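Local coordinates for hypothetical protein (Trypanosoma cruzi, PDB 1YZV) that is of unknown function but belongs to the isochorismatase family, whose known members are mostly hydrolases, and is putatively named ribonuclease mar1, at residues A46-G51 / S175-L180; H53-T58 / K190-L195; H87-K92 / M102-L107; Q126-L131 / V138-D143; Q179-K182 / P187-K190. One frame throughout, in Å; residues are numbered along the deposited sequence.

Contact 1. Residues A46-G51 / S175-L180; sequences ANRFAG and SILMQL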
# COMPACT_ATOMS: atom_id res chain seq x y z
N ALA A 46 -25.02 -0.96 6.94
CA ALA A 46 -25.64 -1.21 8.25
C ALA A 46 -26.84 -2.18 8.15
O ALA A 46 -26.96 -3.13 8.94
CB ALA A 46 -26.05 0.10 8.92
N ASN A 47 -27.66 -1.96 7.12
CA ASN A 47 -28.79 -2.82 6.80
C ASN A 47 -28.44 -4.22 6.31
O ASN A 47 -29.05 -5.21 6.70
CB ASN A 47 -29.71 -2.12 5.81
CG ASN A 47 -30.55 -1.04 6.46
OD1 ASN A 47 -30.84 -1.12 7.66
ND2 ASN A 47 -30.84 0.04 5.71
N ARG A 48 -27.37 -4.31 5.53
CA ARG A 48 -26.88 -5.59 5.08
C ARG A 48 -26.42 -6.44 6.25
O ARG A 48 -26.72 -7.65 6.35
CB ARG A 48 -25.73 -5.35 4.08
CG ARG A 48 -24.97 -6.58 3.73
CD ARG A 48 -24.05 -6.32 2.56
NE ARG A 48 -24.77 -6.27 1.29
CZ ARG A 48 -24.18 -6.10 0.11
NH1 ARG A 48 -22.84 -5.95 0.03
NH2 ARG A 48 -24.91 -6.21 -1.00
N PHE A 49 -25.61 -5.85 7.12
CA PHE A 49 -25.13 -6.57 8.31
C PHE A 49 -26.23 -6.84 9.34
O PHE A 49 -26.19 -7.87 10.04
CB PHE A 49 -23.97 -5.83 8.97
CG PHE A 49 -22.70 -5.77 8.11
CD1 PHE A 49 -22.27 -6.87 7.41
CD2 PHE A 49 -21.85 -4.68 8.21
CE1 PHE A 49 -21.06 -6.84 6.68
CE2 PHE A 49 -20.66 -4.62 7.49
CZ PHE A 49 -20.26 -5.70 6.73
N ALA A 50 -27.24 -5.97 9.38
CA ALA A 50 -28.43 -6.24 10.20
C ALA A 50 -29.12 -7.50 9.72
O ALA A 50 -29.43 -8.36 10.53
CB ALA A 50 -29.39 -5.04 10.22
N GLY A 51 -29.30 -7.63 8.40
CA GLY A 51 -29.89 -8.82 7.82
C GLY A 51 -29.04 -10.07 8.05
O GLY A 51 -29.54 -11.15 8.39
N SER A 175 -17.55 -9.24 0.63
CA SER A 175 -16.45 -10.11 0.93
C SER A 175 -16.57 -10.66 2.33
O SER A 175 -16.47 -11.87 2.52
CB SER A 175 -15.14 -9.40 0.76
OG SER A 175 -14.06 -10.30 0.77
N ILE A 176 -17.02 -9.78 3.23
CA ILE A 176 -17.20 -10.13 4.65
C ILE A 176 -18.32 -11.19 4.81
O ILE A 176 -18.10 -12.25 5.43
CB ILE A 176 -17.44 -8.88 5.47
CG1 ILE A 176 -16.14 -8.08 5.58
CG2 ILE A 176 -18.07 -9.17 6.84
CD1 ILE A 176 -16.32 -6.63 5.94
N LEU A 177 -19.45 -10.98 4.13
CA LEU A 177 -20.52 -11.96 4.16
C LEU A 177 -20.02 -13.35 3.77
O LEU A 177 -20.32 -14.36 4.45
CB LEU A 177 -21.68 -11.51 3.25
CG LEU A 177 -22.86 -10.87 3.92
CD1 LEU A 177 -22.44 -9.63 4.70
CD2 LEU A 177 -23.96 -10.56 2.91
N MET A 178 -19.29 -13.42 2.66
CA MET A 178 -18.86 -14.70 2.07
C MET A 178 -17.68 -15.31 2.84
O MET A 178 -17.57 -16.53 2.91
CB MET A 178 -18.54 -14.49 0.58
CG MET A 178 -19.75 -14.02 -0.23
SD MET A 178 -21.04 -15.27 -0.24
CE MET A 178 -22.10 -14.83 1.14
N GLN A 179 -16.90 -14.47 3.53
CA GLN A 179 -15.90 -14.94 4.51
C GLN A 179 -16.50 -15.68 5.71
O GLN A 179 -15.95 -16.70 6.17
CB GLN A 179 -15.02 -13.79 5.05
CG GLN A 179 -14.00 -13.27 4.06
CD GLN A 179 -13.39 -11.93 4.52
OE1 GLN A 179 -13.02 -11.80 5.66
NE2 GLN A 179 -13.35 -10.95 3.64
N LEU A 180 -17.62 -15.19 6.20
CA LEU A 180 -18.28 -15.79 7.35
C LEU A 180 -18.93 -17.10 6.97
O LEU A 180 -19.14 -17.91 7.83
CB LEU A 180 -19.31 -14.85 7.97
CG LEU A 180 -18.70 -13.67 8.68
CD1 LEU A 180 -19.72 -12.50 8.80
CD2 LEU A 180 -18.13 -14.11 10.06
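F49 lays one rim of its phenyl ring against I176 and L177 of the facing helix. L177 CD1 meets F49 CE1 at 3.7 Å and lies near the ring plane, so this methyl touches the edge. I176 CG2 reaches the same corner obliquely, 3.8 Å from F49 CE1, and its side chain crosses the phenylalanine at about a right angle. The ring gets there because CG is anti to the carbonyl carbon (chi1 -66°), which carries it beyond its own helix into the space between the two. The preceding residue, R48, adds only methylene: its CG is 4.1 Å from L177 CD1, while the chain bends at chi3 and delivers the guanidinium elsewhere. There NH1 bonds S173 OG and NH2 bonds L195 O, and a sulfate ion lies about 5 Å from the side chain.

The segment axes stay 11.4 Å apart and run nearly parallel, at 15°. At this spacing the two segments meet through side chains, and no hydrogen bond crosses between them. On the far side of 175-180, Q179 NE2 donates to S175 OG at 3.0 Å, with the acceptor in the amide plane; S175 OG also bonds H121 O of the second subunit. The F49 ring additionally meets W116 and F23, and I176 rests on V114 and V139, so the contact sits directly over the strands. Two neighbouring helices lying side by side on one face of a parallel sheet are characteristic of the Rossmann-like alpha/beta/alpha fold of the isochorismatase family.

Contact 2. Residues H53-T58 / K190-L195; sequences HTALGT and KTIAPL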
# COMPACT_ATOMS: atom_id res chain seq x y z
N HIS A 53 -26.76 -10.56 10.58
CA HIS A 53 -26.85 -10.77 12.01
C HIS A 53 -28.14 -11.54 12.37
O HIS A 53 -28.12 -12.52 13.15
CB HIS A 53 -26.84 -9.41 12.73
CG HIS A 53 -27.38 -9.45 14.13
ND1 HIS A 53 -26.60 -9.79 15.23
CD2 HIS A 53 -28.62 -9.17 14.62
CE1 HIS A 53 -27.32 -9.64 16.32
NE2 HIS A 53 -28.56 -9.31 15.98
N THR A 54 -29.26 -11.11 11.81
CA THR A 54 -30.57 -11.77 12.06
C THR A 54 -30.63 -13.19 11.52
O THR A 54 -31.09 -14.10 12.23
CB THR A 54 -31.73 -10.88 11.55
OG1 THR A 54 -31.71 -9.68 12.34
CG2 THR A 54 -33.08 -11.58 11.67
N ALA A 55 -30.00 -13.43 10.37
CA ALA A 55 -29.89 -14.79 9.81
C ALA A 55 -28.98 -15.72 10.64
O ALA A 55 -29.27 -16.95 10.78
CB ALA A 55 -29.39 -14.74 8.39
N LEU A 56 -27.87 -15.18 11.15
CA LEU A 56 -26.93 -16.00 11.92
C LEU A 56 -27.49 -16.38 13.31
O LEU A 56 -27.19 -17.45 13.86
CB LEU A 56 -25.57 -15.31 12.02
CG LEU A 56 -24.84 -14.90 10.73
CD1 LEU A 56 -23.49 -14.21 11.07
CD2 LEU A 56 -24.65 -16.08 9.83
N GLY A 57 -28.24 -15.46 13.89
CA GLY A 57 -28.81 -15.67 15.19
C GLY A 57 -27.91 -15.33 16.35
O GLY A 57 -26.71 -15.12 16.19
N THR A 58 -28.49 -15.28 17.54
CA THR A 58 -27.76 -14.81 18.73
C THR A 58 -26.72 -15.76 19.19
O THR A 58 -25.79 -15.38 19.88
CB THR A 58 -28.69 -14.50 19.93
OG1 THR A 58 -29.55 -15.61 20.18
CG2 THR A 58 -29.53 -13.28 19.61
N LYS A 190 -28.71 -19.73 1.56
CA LYS A 190 -29.96 -19.39 0.87
C LYS A 190 -30.67 -18.23 1.52
O LYS A 190 -31.22 -17.35 0.83
CB LYS A 190 -30.89 -20.61 0.83
CG LYS A 190 -32.19 -20.37 0.11
CD LYS A 190 -32.03 -20.52 -1.41
CE LYS A 190 -33.37 -20.34 -2.16
NZ LYS A 190 -33.14 -20.70 -3.60
N THR A 191 -30.57 -18.13 2.83
CA THR A 191 -31.15 -17.00 3.53
C THR A 191 -30.41 -15.68 3.30
O THR A 191 -31.03 -14.65 3.25
CB THR A 191 -31.23 -17.28 5.05
OG1 THR A 191 -31.96 -18.49 5.28
CG2 THR A 191 -31.92 -16.16 5.75
N ILE A 192 -29.09 -15.73 3.18
CA ILE A 192 -28.19 -14.56 3.05
C ILE A 192 -28.03 -14.06 1.62
O ILE A 192 -27.78 -12.85 1.38
CB ILE A 192 -26.74 -14.96 3.60
CG1 ILE A 192 -26.80 -15.17 5.10
CG2 ILE A 192 -25.69 -13.91 3.29
CD1 ILE A 192 -27.62 -14.17 5.79
N ALA A 193 -28.09 -14.99 0.68
CA ALA A 193 -27.85 -14.72 -0.75
C ALA A 193 -28.61 -13.51 -1.32
O ALA A 193 -28.00 -12.72 -2.05
CB ALA A 193 -28.15 -15.96 -1.59
N PRO A 194 -29.89 -13.32 -0.94
CA PRO A 194 -30.64 -12.13 -1.39
C PRO A 194 -30.03 -10.79 -0.97
O PRO A 194 -30.11 -9.83 -1.74
CB PRO A 194 -32.03 -12.32 -0.75
CG PRO A 194 -32.12 -13.80 -0.51
CD PRO A 194 -30.75 -14.20 -0.12
N LEU A 195 -29.28 -10.76 0.14
CA LEU A 195 -28.63 -9.52 0.58
C LEU A 195 -27.58 -9.10 -0.40
O LEU A 195 -27.45 -7.92 -0.71
CB LEU A 195 -27.99 -9.67 1.95
CG LEU A 195 -28.92 -10.00 3.12
CD1 LEU A 195 -28.08 -10.29 4.37
CD2 LEU A 195 -29.88 -8.87 3.37
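With chi1 at -56°, T191 swings its methyl CG2 away from the backbone N and toward A55, OG1 standing beside that N. I192 places its longer branch anti to the carbonyl carbon (chi1 -68°), and the second torsion then folds CD1 round toward the same alanine. A55 answers with CB alone, which points toward 190-195. Its distance to T191 CG2 is 3.9 Å, an ordinary methyl-methyl contact. I192 CD1 is modelled too close to this CB to be trusted, so only their adjacency can be claimed.

The small A55 lets the backbones come close: the CA atoms of A55 and T191 are 6.8 Å apart, the nearest across the segments. Helix 39-56 is ending here. G57 N still bonds H53 O at 3.0 Å, but G57 itself then leaves helical geometry with positive phi. On the other side helix 189-197 is kinked, since P194 has no N-H to give and L195 N bonds I192 O at 2.9 Å instead of reaching a full turn back.

Around the pair, I192 also packs on L177 and L181 of helix 173-181. H53 turns away from 190-195 and is fixed at both ring nitrogens, ND1 by S61 OG and NE2 by D85 OD1. No hydrogen bond crosses between the segments. The chemistry is therefore purely apolar and small in area, 111 Å² in all: apolar adjacency of methyl groups, ranging from buried I192 to exposed T191, joins the end of one helix to the C-terminal helix.

Contact 3. Residues H87-K92 / M102-L107; sequences HVFSKK and MPLVDL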
# COMPACT_ATOMS: atom_id res chain seq x y z
N HIS A 87 -27.86 -3.67 20.55
CA HIS A 87 -27.49 -2.96 21.79
C HIS A 87 -26.99 -1.56 21.40
O HIS A 87 -26.02 -1.44 20.62
CB HIS A 87 -26.38 -3.74 22.48
CG HIS A 87 -26.73 -5.16 22.79
ND1 HIS A 87 -27.18 -5.56 24.04
CD2 HIS A 87 -26.55 -6.31 22.08
CE1 HIS A 87 -27.30 -6.88 24.06
NE2 HIS A 87 -26.95 -7.36 22.88
N VAL A 88 -27.72 -0.52 21.81
CA VAL A 88 -27.45 0.84 21.40
C VAL A 88 -26.96 1.67 22.60
O VAL A 88 -27.56 1.63 23.66
CB VAL A 88 -28.68 1.49 20.79
CG1 VAL A 88 -28.38 2.89 20.27
CG2 VAL A 88 -29.26 0.61 19.68
N PHE A 89 -25.83 2.36 22.45
CA PHE A 89 -25.26 3.11 23.57
C PHE A 89 -24.84 4.50 23.13
O PHE A 89 -24.37 4.72 22.01
CB PHE A 89 -24.03 2.41 24.13
CG PHE A 89 -24.25 0.96 24.50
CD1 PHE A 89 -24.76 0.63 25.73
CD2 PHE A 89 -23.94 -0.05 23.63
CE1 PHE A 89 -24.99 -0.71 26.06
CE2 PHE A 89 -24.10 -1.38 23.97
CZ PHE A 89 -24.65 -1.70 25.18
N SER A 90 -24.90 5.42 24.08
CA SER A 90 -24.42 6.78 23.90
C SER A 90 -23.00 6.86 24.35
O SER A 90 -22.64 6.19 25.28
CB SER A 90 -25.27 7.72 24.75
OG SER A 90 -26.41 7.96 23.97
N LYS A 91 -22.19 7.69 23.69
CA LYS A 91 -20.80 7.95 24.13
C LYS A 91 -20.31 9.37 23.79
O LYS A 91 -20.72 9.98 22.81
CB LYS A 91 -19.81 6.93 23.51
CG LYS A 91 -19.72 7.06 21.94
CD LYS A 91 -18.91 5.94 21.31
CE LYS A 91 -18.56 6.16 19.81
NZ LYS A 91 -17.88 7.47 19.50
N LYS A 92 -19.26 9.76 24.50
CA LYS A 92 -18.42 10.88 24.16
C LYS A 92 -16.99 10.42 23.81
O LYS A 92 -16.30 11.14 23.11
CB LYS A 92 -18.39 11.87 25.32
CG LYS A 92 -19.78 12.51 25.51
CD LYS A 92 -19.69 13.83 26.22
CE LYS A 92 -21.08 14.42 26.47
NZ LYS A 92 -21.82 13.63 27.53
N MET A 102 -18.10 -3.20 26.80
CA MET A 102 -17.09 -4.19 27.15
C MET A 102 -17.63 -5.57 27.54
O MET A 102 -17.07 -6.56 27.08
CB MET A 102 -16.15 -3.62 28.23
CG MET A 102 -15.23 -2.54 27.71
SD MET A 102 -13.92 -3.19 26.64
CE MET A 102 -12.74 -3.87 27.81
N PRO A 103 -18.73 -5.66 28.32
CA PRO A 103 -19.30 -6.98 28.64
C PRO A 103 -19.92 -7.73 27.43
O PRO A 103 -20.37 -8.89 27.57
CB PRO A 103 -20.41 -6.66 29.65
CG PRO A 103 -20.23 -5.20 30.03
CD PRO A 103 -19.51 -4.55 28.90
N LEU A 104 -20.01 -7.05 26.30
CA LEU A 104 -20.53 -7.66 25.07
C LEU A 104 -19.45 -8.24 24.18
O LEU A 104 -19.74 -9.14 23.40
CB LEU A 104 -21.34 -6.62 24.27
CG LEU A 104 -22.86 -6.53 24.45
CD1 LEU A 104 -23.35 -7.07 25.71
CD2 LEU A 104 -23.34 -5.10 24.26
N VAL A 105 -18.23 -7.74 24.29
CA VAL A 105 -17.14 -8.13 23.42
C VAL A 105 -15.93 -8.66 24.17
O VAL A 105 -15.13 -9.40 23.61
CB VAL A 105 -16.72 -6.91 22.51
CG1 VAL A 105 -16.14 -5.75 23.32
CG2 VAL A 105 -15.72 -7.31 21.46
N ASP A 106 -15.74 -8.24 25.43
CA ASP A 106 -14.60 -8.72 26.23
C ASP A 106 -14.91 -10.13 26.77
O ASP A 106 -14.88 -10.36 27.97
CB ASP A 106 -14.34 -7.75 27.39
CG ASP A 106 -13.01 -7.98 28.08
OD1 ASP A 106 -12.04 -8.50 27.47
OD2 ASP A 106 -12.91 -7.48 29.22
N LEU A 107 -15.25 -11.03 25.86
CA LEU A 107 -15.51 -12.46 26.18
C LEU A 107 -14.66 -13.27 25.20
O LEU A 107 -14.56 -12.90 24.05
CB LEU A 107 -16.99 -12.80 25.96
CG LEU A 107 -18.03 -11.99 26.76
CD1 LEU A 107 -19.45 -12.08 26.18
CD2 LEU A 107 -18.03 -12.46 28.21
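L104 carries this contact, with one methyl, CD2, serving two rings of strand 87-91. H87 and F89 are two residues apart, so both project from the same side of the strand and together flank that methyl.

Over the imidazole, L104 CD2 stands 3.7 Å above the plane and is shifted toward the rim. Its line to the ring centroid is 3.9 Å long and 22° from the normal, the geometry of a CH-pi contact. At the phenyl group the approach differs. CD2 lies near the ring plane, at the edge, 3.8 Å from both F89 CE2 and F89 CZ, and the two side chains come from opposite directions. F89 CG is anti to the carbonyl carbon (chi1 -53°), which extends the ring from the strand toward the leucine. H87 has the same kind of first torsion but offers a face rather than an edge.

Behind L104 is a short, loosely hydrogen-bonded helical turn: M102 O accepts from D106 N at 2.7 Å and from V105 N at 3.2 Å. L104 also rests on I64 of strand 61-68, while V105 packs on V110 and V113, so the turn reaches two strands that have strand 20-26 between them. Through helix 102-105 the sheet, having grown outward from strand 20-26 to outermost strand 87-91, starts again on its other side with strand 110-118, the crossover characteristic of the 3-2-1-4-5-6 order of Rossmann-like folds.

Contact 4. Residues Q126-L131 / V138-D143; sequences QTAAAL and VVIAVD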
# COMPACT_ATOMS: atom_id res chain seq x y z
N GLN A 126 -9.99 4.81 15.83
CA GLN A 126 -9.72 4.61 17.23
C GLN A 126 -10.34 3.32 17.83
O GLN A 126 -9.76 2.71 18.72
CB GLN A 126 -10.08 5.85 18.08
CG GLN A 126 -9.31 7.08 17.60
CD GLN A 126 -9.36 8.25 18.50
OE1 GLN A 126 -9.50 8.10 19.74
NE2 GLN A 126 -9.22 9.44 17.92
N THR A 127 -11.50 2.93 17.34
CA THR A 127 -12.12 1.66 17.74
C THR A 127 -11.28 0.47 17.28
O THR A 127 -11.07 -0.47 18.03
CB THR A 127 -13.58 1.56 17.20
OG1 THR A 127 -14.37 2.67 17.68
CG2 THR A 127 -14.25 0.26 17.60
N ALA A 128 -10.80 0.50 16.04
CA ALA A 128 -9.94 -0.56 15.52
C ALA A 128 -8.70 -0.69 16.40
O ALA A 128 -8.32 -1.81 16.76
CB ALA A 128 -9.51 -0.29 14.07
N ALA A 129 -8.06 0.43 16.70
CA ALA A 129 -6.89 0.41 17.53
C ALA A 129 -7.17 -0.19 18.89
O ALA A 129 -6.37 -0.98 19.40
CB ALA A 129 -6.31 1.84 17.67
N ALA A 130 -8.27 0.23 19.52
CA ALA A 130 -8.67 -0.29 20.83
C ALA A 130 -8.95 -1.81 20.81
O ALA A 130 -8.52 -2.55 21.70
CB ALA A 130 -9.90 0.48 21.34
N LEU A 131 -9.61 -2.30 19.75
CA LEU A 131 -9.84 -3.72 19.57
C LEU A 131 -8.54 -4.48 19.36
O LEU A 131 -8.34 -5.57 19.90
CB LEU A 131 -10.81 -3.97 18.39
CG LEU A 131 -12.24 -3.53 18.68
CD1 LEU A 131 -13.02 -3.44 17.38
CD2 LEU A 131 -12.92 -4.52 19.67
N VAL A 138 -10.18 -7.59 13.80
CA VAL A 138 -11.11 -6.53 13.40
C VAL A 138 -11.04 -6.29 11.88
O VAL A 138 -9.96 -6.23 11.29
CB VAL A 138 -10.96 -5.23 14.27
CG1 VAL A 138 -9.58 -4.78 14.40
CG2 VAL A 138 -11.85 -4.09 13.75
N VAL A 139 -12.20 -6.33 11.23
CA VAL A 139 -12.29 -6.18 9.79
C VAL A 139 -13.13 -4.97 9.50
O VAL A 139 -14.25 -4.84 10.04
CB VAL A 139 -12.91 -7.44 9.15
CG1 VAL A 139 -12.84 -7.36 7.60
CG2 VAL A 139 -12.15 -8.61 9.64
N ILE A 140 -12.52 -4.01 8.81
CA ILE A 140 -13.19 -2.79 8.45
C ILE A 140 -14.00 -3.08 7.15
O ILE A 140 -13.43 -3.52 6.17
CB ILE A 140 -12.18 -1.63 8.23
CG1 ILE A 140 -11.18 -1.50 9.37
CG2 ILE A 140 -12.89 -0.32 7.95
CD1 ILE A 140 -11.79 -1.24 10.68
N ALA A 141 -15.28 -2.71 7.13
CA ALA A 141 -16.05 -2.75 5.87
C ALA A 141 -15.96 -1.39 5.23
O ALA A 141 -16.75 -0.50 5.54
CB ALA A 141 -17.51 -3.12 6.13
N VAL A 142 -14.97 -1.21 4.37
CA VAL A 142 -14.69 0.13 3.83
C VAL A 142 -15.87 0.79 3.12
O VAL A 142 -16.01 2.04 3.13
CB VAL A 142 -13.39 0.12 2.93
CG1 VAL A 142 -13.52 -0.71 1.67
CG2 VAL A 142 -12.94 1.57 2.56
N ASP A 143 -16.67 -0.03 2.43
CA ASP A 143 -17.86 0.45 1.70
C ASP A 143 -18.97 0.99 2.60
O ASP A 143 -19.83 1.72 2.11
CB ASP A 143 -18.44 -0.61 0.69
CG ASP A 143 -18.83 -1.97 1.34
OD1 ASP A 143 -18.09 -2.45 2.22
OD2 ASP A 143 -19.83 -2.62 0.89
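L131 and V138 make the closest side-chain meeting: L131 CD1 is 3.9 Å from V138 CG2 and 4.1 Å from V138 CB, the two side chains crossing at about a right angle. A128, nearly one turn earlier on the helix, is the second point of contact. Its CB lies 4.2 Å from I140 CD1, and its carbonyl O is 4.0 Å from V138 CG1, a contact of van der Waals kind without a bond. V138 CG1 occupies the place between backbone N and carbonyl carbon (chi1 49°), which turns that methyl up to the helix while CG2 faces L131. The small alanine permits the close approach, with the CA atoms of A128 and V138 6.4 Å apart.

Behind this shell, the strand is held in the sheet by backbone bonds of V138 to G167 and Y169 and of V139 to V113 and L115. L115 also touches V138 and I140, and M160 of helix 150-161 touches both A128 and I140. V139 and A141, alternating with the contacting residues, serve the other face of the sheet.

Segment axes run at 164°, nearly antiparallel, 9.3 Å apart, as expected where a helix returns across the sheet before its next strand. Strand 110-118, helix 120-133 and strand 137-146 form this beta-alpha-beta unit; the contact is the seam between its helix and its second strand. In the sheet, strand 137-146 lies between strands 110-118 and 168-171, and helix 150-161 covers the seam through M160.

Contact 5. Residues Q179-K182 / P187-K190; sequences QLLK and PVFK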
# COMPACT_ATOMS: atom_id res chain seq x y z
N GLN A 179 -16.90 -14.47 3.53
CA GLN A 179 -15.90 -14.94 4.51
C GLN A 179 -16.50 -15.68 5.71
O GLN A 179 -15.95 -16.70 6.17
CB GLN A 179 -15.02 -13.79 5.05
CG GLN A 179 -14.00 -13.27 4.06
CD GLN A 179 -13.39 -11.93 4.52
OE1 GLN A 179 -13.02 -11.80 5.66
NE2 GLN A 179 -13.35 -10.95 3.64
N LEU A 180 -17.62 -15.19 6.20
CA LEU A 180 -18.28 -15.79 7.35
C LEU A 180 -18.93 -17.10 6.97
O LEU A 180 -19.14 -17.91 7.83
CB LEU A 180 -19.31 -14.85 7.97
CG LEU A 180 -18.70 -13.67 8.68
CD1 LEU A 180 -19.72 -12.50 8.80
CD2 LEU A 180 -18.13 -14.11 10.06
N LEU A 181 -19.41 -17.22 5.72
CA LEU A 181 -20.10 -18.42 5.25
C LEU A 181 -19.24 -19.53 4.65
O LEU A 181 -19.62 -20.71 4.74
CB LEU A 181 -21.20 -18.07 4.26
CG LEU A 181 -22.58 -17.72 4.83
CD1 LEU A 181 -22.52 -16.65 5.91
CD2 LEU A 181 -23.35 -17.22 3.70
N LYS A 182 -18.25 -19.15 3.84
CA LYS A 182 -17.26 -20.07 3.24
C LYS A 182 -17.67 -21.04 2.13
O LYS A 182 -16.81 -21.46 1.34
CB LYS A 182 -16.44 -20.83 4.32
CG LYS A 182 -15.79 -19.82 5.31
CD LYS A 182 -14.44 -20.19 5.82
CE LYS A 182 -13.83 -19.02 6.71
NZ LYS A 182 -13.51 -17.60 6.12
N PRO A 187 -25.88 -24.04 5.54
CA PRO A 187 -27.34 -23.89 5.79
C PRO A 187 -27.91 -22.45 5.70
O PRO A 187 -29.10 -22.33 5.47
CB PRO A 187 -27.51 -24.41 7.23
CG PRO A 187 -26.33 -25.30 7.47
CD PRO A 187 -25.20 -24.74 6.64
N VAL A 188 -27.16 -21.40 6.04
CA VAL A 188 -27.70 -20.04 5.96
C VAL A 188 -27.50 -19.36 4.61
O VAL A 188 -28.00 -18.25 4.41
CB VAL A 188 -27.20 -19.06 7.10
CG1 VAL A 188 -27.45 -19.63 8.46
CG2 VAL A 188 -25.75 -18.75 7.00
N PHE A 189 -26.75 -19.97 3.69
CA PHE A 189 -26.49 -19.30 2.42
C PHE A 189 -27.76 -18.83 1.69
O PHE A 189 -27.85 -17.67 1.20
CB PHE A 189 -25.65 -20.16 1.48
CG PHE A 189 -25.28 -19.45 0.24
CD1 PHE A 189 -24.24 -18.54 0.23
CD2 PHE A 189 -25.94 -19.71 -0.96
CE1 PHE A 189 -23.90 -17.85 -0.95
CE2 PHE A 189 -25.62 -19.02 -2.08
CZ PHE A 189 -24.57 -18.12 -2.09
N LYS A 190 -28.71 -19.73 1.56
CA LYS A 190 -29.96 -19.39 0.87
C LYS A 190 -30.67 -18.23 1.52
O LYS A 190 -31.22 -17.35 0.83
CB LYS A 190 -30.89 -20.61 0.83
CG LYS A 190 -32.19 -20.37 0.11
CD LYS A 190 -32.03 -20.52 -1.41
CE LYS A 190 -33.37 -20.34 -2.16
NZ LYS A 190 -33.14 -20.70 -3.60
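L181 reaches V188 and F189 across the loop joining the two helices, and the residues on either side of it face elsewhere. Q179 comes first; its carbonyl O receives K182 NZ at 2.6 Å, at a C=O...N angle of 134° with the nitrogen tilted from the carbonyl plane. L180 packs inward, on L52 of helix 39-56 and on T21 and F23 of the sheet.

L181 then points its CB at 187-190. Its CG and CD1 both lie 4.0 Å from V188 CG2, a methyl set between backbone N and carbonyl carbon. The other branch, CD2, is 3.8 Å from F189 CD1 and near the ring plane, so it touches the edge; it also comes within 4.0 Å of F189 CA. The F189 ring also packs on F94 of the second subunit. K182 closes the helix with positive phi and curls its chain back, NZ also bonding L13 O.

The segments share no hydrogen bond. Chemically this is one leucine forked over a valine and a phenylalanine, apolar packing that holds the helix ends together, while the lysine ammonium is satisfied separately by carbonyl oxygens.

Contacts 1 and 4 are the buried ones, on opposite faces of the parallel sheet: strand 137-146 turns V138 and I140 to contact 4, while A141 CB lies 3.7 Å from F49 CE2 of contact 1. Contacts 1, 2 and 5 tie helices 39-56, 173-181 and 189-197 together pairwise; L177 CD2 to I192 CG2, at 3.8 Å, connects the first two, and I192 CG2 with L181 CD2 joins contacts 2 and 5. Those two are only partly buried. Contact 3 lies at the surface by the outermost strand, its centre about 20 Å from that of contact 1. None has a hydrogen bond between its segments, and only contact 3 adds a CH-pi contact, over the face of an imidazole.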